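Local atomic coordinates of Myo-inositol-1-phosphate synthase-related protein (PDB entry 3CIN), a protein that is related to myo-inositol-1-phosphate synthases and binds nicotinamide-adenine-dinucleotide in a Rossmann-like domain. Residues 167-170 with 171-175. Residues are numbered along the deposited sequence; the frame is centred on the assembly and turned at random.
With NAD (nicotinamide-adenine-dinucleotide), chain F.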
loop_
_atom_site.group_PDB
_atom_site.type_symbol
_atom_site.label_atom_id
_atom_site.label_comp_id
_atom_site.label_asym_id
_atom_site.label_seq_id
_atom_site.Cartn_x
_atom_site.Cartn_y
_atom_site.Cartn_z
ATOM N N GLU A 167 11.641 -41.046 14.729
ATOM C CA GLU A 167 11.073 -39.896 15.431
ATOM C C GLU A 167 12.034 -38.715 15.472
ATOM O O GLU A 167 11.597 -37.561 15.607
ATOM C CB GLU A 167 10.688 -40.259 16.876
ATOM N N ARG A 168 13.338 -38.985 15.348
ATOM C CA ARG A 168 14.368 -37.907 15.421
ATOM C C ARG A 168 14.631 -37.178 14.088
ATOM O O ARG A 168 15.043 -36.030 14.073
ATOM C CB ARG A 168 15.683 -38.536 15.909
ATOM C CG ARG A 168 16.871 -37.587 16.035
ATOM C CD ARG A 168 16.638 -36.476 17.019
ATOM N NE ARG A 168 17.686 -35.454 17.069
ATOM C CZ ARG A 168 17.792 -34.428 16.233
ATOM N NH1 ARG A 168 16.937 -34.266 15.222
ATOM N NH2 ARG A 168 18.765 -33.552 16.405
ATOM N N LEU A 169 14.435 -37.879 12.978
ATOM C CA LEU A 169 14.894 -37.445 11.677
ATOM C C LEU A 169 13.771 -36.886 10.815
ATOM O O LEU A 169 12.606 -37.253 10.992
ATOM C CB LEU A 169 15.499 -38.624 10.959
ATOM C CG LEU A 169 16.919 -38.989 11.410
ATOM C CD1 LEU A 169 17.223 -40.433 11.071
ATOM C CD2 LEU A 169 17.936 -38.051 10.768
ATOM N N THR A 170 14.121 -35.995 9.907
ATOM C CA THR A 170 13.212 -35.611 8.840
ATOM C C THR A 170 13.678 -36.218 7.513
ATOM O O THR A 170 14.821 -36.661 7.351
ATOM C CB THR A 170 13.141 -34.100 8.671
ATOM O OG1 THR A 170 14.375 -33.609 8.137
ATOM C CG2 THR A 170 12.765 -33.444 10.018
ATOM N N ALA A 171 12.801 -36.159 6.522
ATOM C CA ALA A 171 13.126 -36.728 5.208
ATOM C C ALA A 171 14.342 -36.056 4.593
ATOM O O ALA A 171 15.208 -36.722 4.052
ATOM C CB ALA A 171 11.924 -36.639 4.257
ATOM N N THR A 172 14.391 -34.740 4.602
ATOM C CA THR A 172 15.523 -33.996 4.039
ATOM C C THR A 172 16.825 -34.406 4.715
ATOM O O THR A 172 17.864 -34.549 4.030
ATOM C CB THR A 172 15.310 -32.470 4.213
ATOM O OG1 THR A 172 14.146 -32.064 3.466
ATOM C CG2 THR A 172 16.549 -31.698 3.804
ATOM N N GLN A 173 16.799 -34.660 6.041
ATOM C CA GLN A 173 18.016 -35.113 6.728
ATOM C C GLN A 173 18.455 -36.483 6.204
ATOM O O GLN A 173 19.607 -36.724 5.997
ATOM C CB GLN A 173 17.813 -35.112 8.217
ATOM C CG GLN A 173 17.656 -33.693 8.765
ATOM C CD GLN A 173 17.272 -33.679 10.261
ATOM O OE1 GLN A 173 16.496 -34.528 10.719
ATOM N NE2 GLN A 173 17.782 -32.686 11.018
ATOM N N VAL A 174 17.504 -37.386 5.990
ATOM C CA VAL A 174 17.803 -38.709 5.460
ATOM C C VAL A 174 18.280 -38.597 4.016
ATOM O O VAL A 174 19.287 -39.266 3.615
ATOM C CB VAL A 174 16.572 -39.617 5.565
ATOM C CG1 VAL A 174 16.858 -40.983 4.885
ATOM C CG2 VAL A 174 16.167 -39.839 7.053
ATOM N N TYR A 175 17.609 -37.777 3.213
ATOM C CA TYR A 175 18.051 -37.586 1.817
ATOM C C TYR A 175 19.468 -36.992 1.656
ATOM O O TYR A 175 20.227 -37.467 0.805
ATOM C CB TYR A 175 17.074 -36.750 1.044
ATOM C CG TYR A 175 15.736 -37.351 0.754
ATOM C CD1 TYR A 175 15.588 -38.646 0.244
ATOM C CD2 TYR A 175 14.571 -36.594 0.920
ATOM C CE1 TYR A 175 14.353 -39.139 -0.091
ATOM C CE2 TYR A 175 13.332 -37.096 0.575
ATOM C CZ TYR A 175 13.224 -38.386 0.081
ATOM O OH TYR A 175 11.967 -38.906 -0.204
HETATM P PA NAD F . 4.412 -28.571 -2.606
HETATM O O1A NAD F . 3.625 -28.128 -3.811
HETATM O O2A NAD F . 3.524 -29.113 -1.529
HETATM O O5B NAD F . 5.322 -29.746 -3.106
HETATM C C5B NAD F . 6.011 -30.580 -2.178
HETATM C C4B NAD F . 6.128 -31.956 -2.810
HETATM O O4B NAD F . 7.005 -32.748 -2.026
HETATM C C3B NAD F . 4.818 -32.725 -2.924
HETATM O O3B NAD F . 4.695 -33.348 -4.192
HETATM C C2B NAD F . 4.925 -33.776 -1.826
HETATM O O2B NAD F . 4.070 -34.866 -2.040
HETATM C C1B NAD F . 6.410 -34.061 -1.869
HETATM N N9A NAD F . 6.971 -34.663 -0.657
HETATM C C8A NAD F . 6.613 -34.310 0.640
HETATM N N7A NAD F . 7.462 -34.996 1.480
HETATM C C5A NAD F . 8.300 -35.760 0.705
HETATM C C6A NAD F . 9.276 -36.707 1.023
HETATM N N6A NAD F . 9.651 -36.980 2.313
HETATM N N1A NAD F . 9.972 -37.273 -0.027
HETATM C C2A NAD F . 9.643 -36.964 -1.335
HETATM N N3A NAD F . 8.627 -36.093 -1.667
HETATM C C4A NAD F . 7.978 -35.519 -0.633
HETATM O O3 NAD F . 5.331 -27.408 -2.074
HETATM P PN NAD F . 6.112 -26.364 -2.962
HETATM O O1N NAD F . 5.335 -25.090 -2.961
HETATM O O2N NAD F . 6.614 -27.004 -4.213
HETATM O O5D NAD F . 7.362 -26.056 -2.024
HETATM C C5D NAD F . 8.401 -26.999 -1.896
HETATM C C4D NAD F . 9.357 -26.622 -0.769
HETATM O O4D NAD F . 10.043 -25.458 -1.142
HETATM C C3D NAD F . 8.720 -26.365 0.587
HETATM O O3D NAD F . 9.589 -26.862 1.639
HETATM C C2D NAD F . 8.733 -24.846 0.647
HETATM O O2D NAD F . 8.793 -24.362 1.992
HETATM C C1D NAD F . 10.039 -24.563 -0.061
HETATM N N1N NAD F . 10.130 -23.193 -0.561
HETATM C C2N NAD F . 9.239 -22.749 -1.451
HETATM C C3N NAD F . 9.439 -21.414 -1.896
HETATM C C7N NAD F . 8.654 -20.975 -3.045
HETATM O O7N NAD F . 7.718 -21.859 -3.507
HETATM N N7N NAD F . 8.877 -19.769 -3.591
HETATM C C4N NAD F . 10.467 -20.618 -1.431
HETATM C C5N NAD F . 11.351 -21.101 -0.509
HETATM C C6N NAD F . 11.169 -22.428 -0.096
HETATM O O HOH W 1 14.993 -33.432 12.809
#
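Thr-170 and Gln-173 form a capping box at the N-terminus of helix 171-186, which packs beside the parallel sheet of the Rossmann-like domain. Gln-173 reaches back along the chain, and its OE1 accepts from Thr-170 N at 2.9 Å, the donor tilted 23° out of the amide's carbonyl plane. In return Thr-170 OG1, set between its own backbone N and carbonyl carbon (chi1 70°), takes a weak hydrogen bond from Gln-173 N, with an N-O distance of 3.4 Å. Glu-146 also hydrogen-bonds this hydroxyl, while Gln-173 NE2 donates to Val-149 O; both ends of the box are thereby tied to the loop after strand 138-141. A water sits between Gln-173 OE1, 2.8 Å from its O, and Arg-168 O, at 2.9 Å. The first helical turn closes with Val-174 N hydrogen-bonded to Thr-170 O at 3.1 Å. Leu-169 sets CD2 near Gln-173 OE1 and CB and meets Val-174 at about a right angle, CB to CG2 4.1 Å; Leu-120 and Val-124 of helix 120-134 adjoin this apolar pair. Five residues past the N-cap, Tyr-175 brings its ring edge to the adenine of nicotinamide-adenine-dinucleotide, and its OH donates to N1A at 2.6 Å.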